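Local coordinates for protein ubiquitin-activating enzyme E1-like (Saccharomyces cerevisiae, PDB 3ONH) that works with AOS1 as the dimeric E1 ligase that activates the SUMO protein SMT3 with ATP, and through this ubiquitin-fold domain engages the E2 Ubc9, at residues Gly8-Ser13 with Asn102-Pro107; Leu68-Ile73 with Phe92-Asp97; Asp15-Met20 with Arg61-Ile66. All coordinates share one frame; numbering follows the deposited sequence.

The three contacts lie in the ubiquitin-fold domain of Uba2, the part that engages the E2 Ubc9. Contacts 1 and 2 meet on one mixed sheet. Strand 6-12 pairs antiparallel with strand 104-105 in contact 1 and parallel with strand 84-95, whose end meets segment 68-73 in contact 2. Contacts 1 and 2 are centred about 9 Å apart. Contact 3 joins helix 14-19, which follows strand 6-12, to the loop before strand 73-78. Its centre is about 13 Å from that of contact 1 and 11 Å from that of contact 2. Along the chain, contact 3 closes before contact 2 opens, and contact 1 spans both. Sheet, helix and loop thus form one compact domain.

Contact 1 (Gly8-Ser13 with Asn102-Pro107); sequences GVIKLS and NTCSLP
Lys11 and Ser105 pair across two antiparallel strands of the ubiquitin-fold sheet. They form a hydrogen-bonded pair: Lys11 N gives to Ser105 O, and Ser105 N gives to Lys11 O at 2.8 Å. Next to them, Leu12 and Cys104 are a non-hydrogen-bonded pair, with Leu12 CD2 3.9 Å from Cys104 SG. Ile10 carries much of the apolar packing. Its CB lies 4.1 Å from Leu106 CD2. At the branch, CG2 is anti to the backbone N and meets Leu106 CD2 at 3.7 Å. CG1 stands beside that N (chi1 -64°) and touches both Leu106 CD2 and Pro107 CD. The tip, CD1, comes to 3.4 Å from Leu106 CD2. The two side chains run side by side, pointing the same way, with Leu106 CD2 pressed tightly against Ile10 CG1 and CD1. Phe25 of helix 22-33 also packs on Ile10. Past Ser105 regular pairing ends, since Pro107 has no N-H to give. Its CD lies 3.0 Å from Val9 O, and a water donates to both Val9 O and Ser105 O. At the other end, Ser13 holds the N-cap position. Its N gives to Thr103 O, and its OG bonds Asp15 OD1 and accepts Thr103 N at 3.0 Å.

Contact 2 (Leu68-Ile73 with Phe92-Asp97); sequences LGNGSI and FLDVDD
Phe92 meets Ile73 and Gly71 at the start of this contact. Phe92 and Ile73 form an antiparallel non-hydrogen-bonded pair of the sheet. A chi1 of -175° swings the phenyl out opposite its own N, and this carries the ring over the Gly71 backbone. Gly71 C lies over one face of the ring, and Gly71 CA is 3.5 Å from Phe92 CZ. Ile73 CG1 approaches Phe92 CD1 obliquely at 3.8 Å. Leu93 comes next and is gripped at both ends of its backbone. Its N gives to Ser72 O at 2.9 Å, and its O takes Gly71 N at 2.8 Å. Both bonds are nearly straight at the hydrogen, at 175° and 178°. The Leu93 side chain turns in under the type II turn Gly69-Ser72, with CD1 3.9 Å from Ser72 CB and CB 3.7 Å from Gly69 O. Gly71 is the third residue of the turn, where a side chain would be jammed against the carbonyl O of Asn70. Asp94 points away from the turn, and its side chain touches Val9. Val95 N then gives to Asn70 OD1 at 3.1 Å. The donor sits in the carbonyl plane of the amide, on a lone pair, though the bond is bent. Val95 CB rests 3.9 Å from Asn70 CB, so the asparagine lies alongside the valine while its amide oxygen takes the Val95 N-H. The strand that carries Phe92 to Val95 runs between this turn and strand 6-12, where Leu93 packs on Ile10 and Val95 on Leu12, and Val95 CG2 also reaches Leu17 of helix 14-19.

Contact 3 (Asp15-Met20 with Arg61-Ile66); sequences DCLNKM and RTLSEI
Leu17 and Leu63 make the tight, buried part of this contact. Their side chains cross at about a right angle, and Leu17 CD1 sits 3.9 Å from Leu63 CB. The extended Leu17 chi1 (-160°) turns both methyls to the loop: CD2 lies 4.1 Å from Ser64 CB. On the other flank of Leu63, its CG meets Met20 CB at 4.0 Å. Phe25 of helix 22-33 packs on both Leu63 and Met20. Backbone bonds tie the same part: Ser64 N gives to Leu17 O at 3.2 Å, and Leu63 N makes a weak bond to Met20 O. In this ubiquitin-fold domain the contact seats the C-terminal part of helix 14-19 on the long loop before strand 73-78. With an alanine in place of Leu17 both methyls go, which would probably open a gap beside Leu63 CB and Ser64 CB and leave that flank of Leu63 without its packing partner. The Asn18 side is looser and wet. Asn18 OD1 and Ser64 OG are 3.3 Å apart, at best a weak bond. A water donates to Asn18 O at 2.6 Å and bonds Thr62 OG1 at 2.8 Å, while Thr62 CG2 rests against Asn18 O.

Contact 1 (Gly8-Ser13 with Asn102-Pro107)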
loop_
_atom_site.group_PDB
_atom_site.type_symbol
_atom_site.label_atom_id
_atom_site.label_comp_id
_atom_site.label_asym_id
_atom_site.label_seq_id
_atom_site.Cartn_x
_atom_site.Cartn_y
_atom_site.Cartn_z
ATOM N N GLY A 8 9.772 -0.244 -3.315
ATOM C CA GLY A 8 10.257 -0.818 -2.074
ATOM C C GLY A 8 9.642 -2.176 -1.805
ATOM O O GLY A 8 8.707 -2.581 -2.495
ATOM N N VAL A 9 10.176 -2.879 -0.811
ATOM C CA VAL A 9 9.621 -4.144 -0.360
ATOM C C VAL A 9 9.013 -3.988 1.027
ATOM O O VAL A 9 9.648 -3.458 1.938
ATOM C CB VAL A 9 10.701 -5.250 -0.306
ATOM C CG1 VAL A 9 10.158 -6.506 0.367
ATOM C CG2 VAL A 9 11.208 -5.570 -1.694
ATOM N N ILE A 10 7.774 -4.443 1.176
ATOM C CA ILE A 10 7.160 -4.570 2.490
ATOM C C ILE A 10 7.432 -5.964 3.029
ATOM O O ILE A 10 7.110 -6.956 2.379
ATOM C CB ILE A 10 5.639 -4.342 2.423
ATOM C CG1 ILE A 10 5.334 -2.909 1.998
ATOM C CG2 ILE A 10 5.003 -4.625 3.760
ATOM C CD1 ILE A 10 3.854 -2.627 1.816
ATOM N N LYS A 11 8.032 -6.039 4.214
ATOM C CA LYS A 11 8.258 -7.316 4.886
ATOM C C LYS A 11 7.098 -7.643 5.825
ATOM O O LYS A 11 6.921 -6.998 6.862
ATOM C CB LYS A 11 9.573 -7.292 5.668
ATOM C CG LYS A 11 10.805 -7.002 4.820
ATOM C CD LYS A 11 12.006 -6.678 5.707
ATOM C CE LYS A 11 13.236 -6.313 4.889
ATOM N NZ LYS A 11 13.634 -7.424 3.981
ATOM N N LEU A 12 6.316 -8.651 5.449
ATOM C CA LEU A 12 5.119 -9.053 6.182
ATOM C C LEU A 12 5.257 -10.470 6.690
ATOM O O LEU A 12 5.731 -11.342 5.971
ATOM C CB LEU A 12 3.896 -9.005 5.262
ATOM C CG LEU A 12 3.051 -7.739 5.207
ATOM C CD1 LEU A 12 2.263 -7.711 3.917
ATOM C CD2 LEU A 12 2.121 -7.675 6.402
ATOM N N SER A 13 4.833 -10.702 7.927
ATOM C CA SER A 13 4.667 -12.056 8.418
ATOM C C SER A 13 3.322 -12.587 7.923
ATOM O O SER A 13 2.423 -11.817 7.592
ATOM C CB SER A 13 4.752 -12.101 9.946
ATOM O OG SER A 13 3.748 -11.306 10.553
ATOM N N ASN A 102 3.335 -10.819 13.686
ATOM C CA ASN A 102 2.881 -9.439 13.676
ATOM C C ASN A 102 3.981 -8.496 13.218
ATOM O O ASN A 102 4.213 -7.452 13.821
ATOM C CB ASN A 102 2.376 -9.040 15.061
ATOM C CG ASN A 102 1.251 -9.932 15.542
ATOM O OD1 ASN A 102 0.247 -10.097 14.858
ATOM N ND2 ASN A 102 1.419 -10.517 16.718
ATOM N N THR A 103 4.663 -8.885 12.150
ATOM C CA THR A 103 5.625 -8.018 11.510
ATOM C C THR A 103 4.957 -7.425 10.279
ATOM O O THR A 103 4.381 -8.145 9.468
ATOM C CB THR A 103 6.893 -8.786 11.090
ATOM O OG1 THR A 103 7.444 -9.456 12.229
ATOM C CG2 THR A 103 7.935 -7.841 10.525
ATOM N N CYS A 104 4.999 -6.107 10.171
ATOM C CA CYS A 104 4.636 -5.433 8.940
ATOM C C CYS A 104 5.591 -4.282 8.763
ATOM O O CYS A 104 5.316 -3.167 9.190
ATOM C CB CYS A 104 3.206 -4.912 8.981
ATOM S SG CYS A 104 2.747 -3.987 7.495
ATOM N N SER A 105 6.726 -4.561 8.140
ATOM C CA SER A 105 7.794 -3.583 8.042
ATOM C C SER A 105 7.774 -2.868 6.694
ATOM O O SER A 105 8.052 -3.476 5.670
ATOM C CB SER A 105 9.136 -4.282 8.242
ATOM O OG SER A 105 10.172 -3.355 8.503
ATOM N N LEU A 106 7.444 -1.578 6.695
ATOM C CA LEU A 106 7.469 -0.797 5.467
ATOM C C LEU A 106 8.876 -0.301 5.159
ATOM O O LEU A 106 9.611 0.109 6.050
ATOM C CB LEU A 106 6.507 0.395 5.540
ATOM C CG LEU A 106 5.000 0.116 5.587
ATOM C CD1 LEU A 106 4.211 1.338 5.151
ATOM C CD2 LEU A 106 4.643 -1.050 4.713
ATOM N N PRO A 107 9.251 -0.323 3.879
ATOM C CA PRO A 107 10.591 0.107 3.479
ATOM C C PRO A 107 10.829 1.603 3.685
ATOM O O PRO A 107 9.939 2.428 3.444
ATOM C CB PRO A 107 10.623 -0.225 1.986
ATOM C CG PRO A 107 9.191 -0.197 1.568
ATOM C CD PRO A 107 8.455 -0.790 2.733
HETATM O O HOH W 1 11.053 -3.396 4.441
#

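Contact 2 (Leu68-Ile73 with Phe92-Asp97)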
loop_
_atom_site.group_PDB
_atom_site.type_symbol
_atom_site.label_atom_id
_atom_site.label_comp_id
_atom_site.label_asym_id
_atom_site.label_seq_id
_atom_site.Cartn_x
_atom_site.Cartn_y
_atom_site.Cartn_z
ATOM N N LEU A 68 -4.679 -10.346 -1.601
ATOM C CA LEU A 68 -3.298 -9.933 -1.758
ATOM C C LEU A 68 -2.466 -11.012 -1.097
ATOM O O LEU A 68 -2.926 -11.654 -0.165
ATOM C CB LEU A 68 -3.059 -8.598 -1.069
ATOM C CG LEU A 68 -3.794 -7.385 -1.630
ATOM C CD1 LEU A 68 -3.591 -6.193 -0.712
ATOM C CD2 LEU A 68 -3.321 -7.075 -3.039
ATOM N N GLY A 69 -1.252 -11.228 -1.580
ATOM C CA GLY A 69 -0.392 -12.224 -0.971
ATOM C C GLY A 69 1.061 -12.045 -1.353
ATOM O O GLY A 69 1.445 -11.024 -1.920
ATOM N N ASN A 70 1.871 -13.043 -1.035
ATOM C CA ASN A 70 3.285 -12.980 -1.364
ATOM C C ASN A 70 3.494 -12.690 -2.840
ATOM O O ASN A 70 2.948 -13.381 -3.691
ATOM C CB ASN A 70 3.967 -14.288 -0.995
ATOM C CG ASN A 70 5.443 -14.255 -1.250
ATOM O OD1 ASN A 70 6.170 -13.498 -0.618
ATOM N ND2 ASN A 70 5.901 -15.079 -2.183
ATOM N N GLY A 71 4.261 -11.649 -3.145
ATOM C CA GLY A 71 4.599 -11.350 -4.522
ATOM C C GLY A 71 3.654 -10.366 -5.171
ATOM O O GLY A 71 3.879 -9.929 -6.296
ATOM N N SER A 72 2.579 -10.025 -4.466
ATOM C CA SER A 72 1.670 -8.999 -4.949
ATOM C C SER A 72 2.418 -7.688 -4.982
ATOM O O SER A 72 3.272 -7.429 -4.141
ATOM C CB SER A 72 0.448 -8.858 -4.040
ATOM O OG SER A 72 -0.448 -9.936 -4.202
ATOM N N ILE A 73 2.097 -6.863 -5.967
ATOM C CA ILE A 73 2.660 -5.535 -6.058
ATOM C C ILE A 73 1.531 -4.518 -5.945
ATOM O O ILE A 73 0.549 -4.576 -6.687
ATOM C CB ILE A 73 3.434 -5.358 -7.367
ATOM C CG1 ILE A 73 4.736 -6.156 -7.302
ATOM C CG2 ILE A 73 3.722 -3.889 -7.621
ATOM C CD1 ILE A 73 5.711 -5.843 -8.410
ATOM N N PHE A 92 6.237 -4.055 -3.130
ATOM C CA PHE A 92 6.230 -5.499 -3.266
ATOM C C PHE A 92 5.949 -6.124 -1.904
ATOM O O PHE A 92 6.628 -5.811 -0.933
ATOM C CB PHE A 92 7.602 -5.959 -3.775
ATOM C CG PHE A 92 7.689 -7.434 -4.061
ATOM C CD1 PHE A 92 7.542 -7.908 -5.355
ATOM C CD2 PHE A 92 7.935 -8.345 -3.045
ATOM C CE1 PHE A 92 7.624 -9.261 -5.628
ATOM C CE2 PHE A 92 8.012 -9.705 -3.313
ATOM C CZ PHE A 92 7.859 -10.157 -4.610
ATOM N N LEU A 93 4.951 -7.000 -1.833
ATOM C CA LEU A 93 4.626 -7.689 -0.591
ATOM C C LEU A 93 5.456 -8.954 -0.432
ATOM O O LEU A 93 5.253 -9.946 -1.140
ATOM C CB LEU A 93 3.137 -8.048 -0.517
ATOM C CG LEU A 93 2.126 -6.921 -0.711
ATOM C CD1 LEU A 93 0.718 -7.403 -0.386
ATOM C CD2 LEU A 93 2.495 -5.745 0.172
ATOM N N ASP A 94 6.389 -8.908 0.510
ATOM C CA ASP A 94 7.263 -10.042 0.821
ATOM C C ASP A 94 6.785 -10.774 2.074
ATOM O O ASP A 94 7.182 -10.446 3.193
ATOM C CB ASP A 94 8.703 -9.547 0.997
ATOM C CG ASP A 94 9.649 -10.632 1.480
ATOM O OD1 ASP A 94 9.267 -11.819 1.473
ATOM O OD2 ASP A 94 10.790 -10.289 1.863
ATOM N N VAL A 95 5.920 -11.763 1.878
ATOM C CA VAL A 95 5.394 -12.552 2.979
ATOM C C VAL A 95 6.356 -13.701 3.287
ATOM O O VAL A 95 6.475 -14.656 2.521
ATOM C CB VAL A 95 3.987 -13.061 2.656
ATOM C CG1 VAL A 95 3.509 -14.037 3.716
ATOM C CG2 VAL A 95 3.036 -11.883 2.531
ATOM N N ASP A 96 7.048 -13.590 4.414
ATOM C CA ASP A 96 8.179 -14.461 4.702
ATOM C C ASP A 96 8.005 -15.298 5.969
ATOM O O ASP A 96 7.561 -14.800 7.004
ATOM C CB ASP A 96 9.450 -13.614 4.801
ATOM C CG ASP A 96 10.673 -14.432 5.143
ATOM O OD1 ASP A 96 10.670 -15.653 4.890
ATOM O OD2 ASP A 96 11.643 -13.842 5.661
ATOM N N ASP A 97 8.362 -16.574 5.868
ATOM C CA ASP A 97 8.450 -17.450 7.027
ATOM C C ASP A 97 9.903 -17.877 7.212
ATOM O O ASP A 97 10.534 -18.386 6.286
ATOM C CB ASP A 97 7.552 -18.674 6.851
#

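Contact 3 (Asp15-Met20 with Arg61-Ile66)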
loop_
_atom_site.group_PDB
_atom_site.type_symbol
_atom_site.label_atom_id
_atom_site.label_comp_id
_atom_site.label_asym_id
_atom_site.label_seq_id
_atom_site.Cartn_x
_atom_site.Cartn_y
_atom_site.Cartn_z
ATOM N N ASP A 15 0.874 -14.147 9.460
ATOM C CA ASP A 15 -0.239 -13.819 10.334
ATOM C C ASP A 15 -0.684 -12.393 10.101
ATOM O O ASP A 15 -1.819 -12.035 10.399
ATOM C CB ASP A 15 0.164 -13.984 11.797
ATOM C CG ASP A 15 1.226 -12.987 12.223
ATOM O OD1 ASP A 15 2.174 -12.754 11.449
ATOM O OD2 ASP A 15 1.118 -12.443 13.340
ATOM N N CYS A 16 0.217 -11.577 9.567
ATOM C CA CYS A 16 -0.071 -10.164 9.368
ATOM C C CYS A 16 -0.943 -9.922 8.131
ATOM O O CYS A 16 -1.863 -9.116 8.159
ATOM C CB CYS A 16 1.222 -9.355 9.289
ATOM S SG CYS A 16 0.963 -7.582 9.404
ATOM N N LEU A 17 -0.654 -10.627 7.048
ATOM C CA LEU A 17 -1.500 -10.532 5.878
ATOM C C LEU A 17 -2.924 -10.901 6.270
ATOM O O LEU A 17 -3.884 -10.305 5.785
ATOM C CB LEU A 17 -1.000 -11.466 4.779
ATOM C CG LEU A 17 -1.476 -11.144 3.360
ATOM C CD1 LEU A 17 -0.702 -9.978 2.775
ATOM C CD2 LEU A 17 -1.333 -12.362 2.473
ATOM N N ASN A 18 -3.051 -11.875 7.162
ATOM C CA ASN A 18 -4.354 -12.411 7.538
ATOM C C ASN A 18 -5.124 -11.572 8.546
ATOM O O ASN A 18 -6.316 -11.791 8.736
ATOM C CB ASN A 18 -4.221 -13.837 8.084
ATOM C CG ASN A 18 -3.616 -14.798 7.081
ATOM O OD1 ASN A 18 -3.531 -14.503 5.890
ATOM N ND2 ASN A 18 -3.192 -15.959 7.562
ATOM N N LYS A 19 -4.461 -10.625 9.201
ATOM C CA LYS A 19 -5.132 -9.840 10.236
ATOM C C LYS A 19 -5.190 -8.354 9.922
ATOM O O LYS A 19 -6.057 -7.644 10.424
ATOM C CB LYS A 19 -4.453 -10.030 11.587
ATOM C CG LYS A 19 -3.074 -9.406 11.671
ATOM C CD LYS A 19 -2.468 -9.608 13.048
ATOM C CE LYS A 19 -2.610 -11.058 13.474
ATOM N NZ LYS A 19 -2.044 -11.349 14.833
ATOM N N MET A 20 -4.262 -7.891 9.091
ATOM C CA MET A 20 -4.140 -6.482 8.766
ATOM C C MET A 20 -5.346 -6.019 7.960
ATOM O O MET A 20 -5.638 -6.569 6.899
ATOM C CB MET A 20 -2.865 -6.258 7.957
ATOM C CG MET A 20 -1.883 -5.271 8.562
ATOM S SD MET A 20 -2.514 -3.589 8.557
ATOM C CE MET A 20 -0.999 -2.654 8.746
ATOM N N ARG A 61 -12.059 -5.305 5.285
ATOM C CA ARG A 61 -11.513 -6.594 4.874
ATOM C C ARG A 61 -10.022 -6.637 5.178
ATOM O O ARG A 61 -9.358 -5.607 5.133
ATOM C CB ARG A 61 -11.721 -6.756 3.369
ATOM C CG ARG A 61 -12.320 -8.074 2.927
ATOM C CD ARG A 61 -13.818 -8.103 3.131
ATOM N NE ARG A 61 -14.161 -8.612 4.447
ATOM C CZ ARG A 61 -14.304 -9.903 4.726
ATOM N NH1 ARG A 61 -14.137 -10.811 3.774
ATOM N NH2 ARG A 61 -14.612 -10.288 5.955
ATOM N N THR A 62 -9.485 -7.817 5.483
ATOM C CA THR A 62 -8.040 -7.948 5.671
ATOM C C THR A 62 -7.363 -8.126 4.325
ATOM O O THR A 62 -8.033 -8.315 3.311
ATOM C CB THR A 62 -7.674 -9.145 6.539
ATOM O OG1 THR A 62 -8.037 -10.350 5.852
ATOM C CG2 THR A 62 -8.390 -9.065 7.869
ATOM N N LEU A 63 -6.035 -8.083 4.318
ATOM C CA LEU A 63 -5.290 -8.069 3.063
ATOM C C LEU A 63 -5.431 -9.381 2.292
ATOM O O LEU A 63 -5.502 -9.390 1.066
ATOM C CB LEU A 63 -3.814 -7.765 3.315
ATOM C CG LEU A 63 -3.498 -6.426 3.964
ATOM C CD1 LEU A 63 -2.000 -6.172 3.911
ATOM C CD2 LEU A 63 -4.248 -5.338 3.248
ATOM N N SER A 64 -5.463 -10.490 3.013
ATOM C CA SER A 64 -5.677 -11.785 2.384
ATOM C C SER A 64 -7.133 -11.961 1.959
ATOM O O SER A 64 -7.430 -12.711 1.041
ATOM C CB SER A 64 -5.259 -12.906 3.325
ATOM O OG SER A 64 -6.000 -12.850 4.528
ATOM N N GLU A 65 -8.041 -11.262 2.626
ATOM C CA GLU A 65 -9.455 -11.342 2.277
ATOM C C GLU A 65 -9.756 -10.643 0.948
ATOM O O GLU A 65 -10.719 -10.987 0.261
ATOM C CB GLU A 65 -10.318 -10.765 3.402
ATOM C CG GLU A 65 -10.583 -11.729 4.552
ATOM C CD GLU A 65 -11.297 -11.067 5.721
ATOM O OE1 GLU A 65 -11.251 -9.826 5.827
ATOM O OE2 GLU A 65 -11.905 -11.789 6.539
ATOM N N ILE A 66 -8.938 -9.664 0.583
ATOM C CA ILE A 66 -9.069 -9.032 -0.726
ATOM C C ILE A 66 -8.059 -9.617 -1.707
ATOM O O ILE A 66 -7.780 -9.043 -2.752
ATOM C CB ILE A 66 -8.897 -7.511 -0.657
ATOM C CG1 ILE A 66 -7.487 -7.167 -0.197
ATOM C CG2 ILE A 66 -9.925 -6.901 0.272
ATOM C CD1 ILE A 66 -7.268 -5.690 0.014
HETATM O O HOH W 2 -8.186 -12.815 7.182
#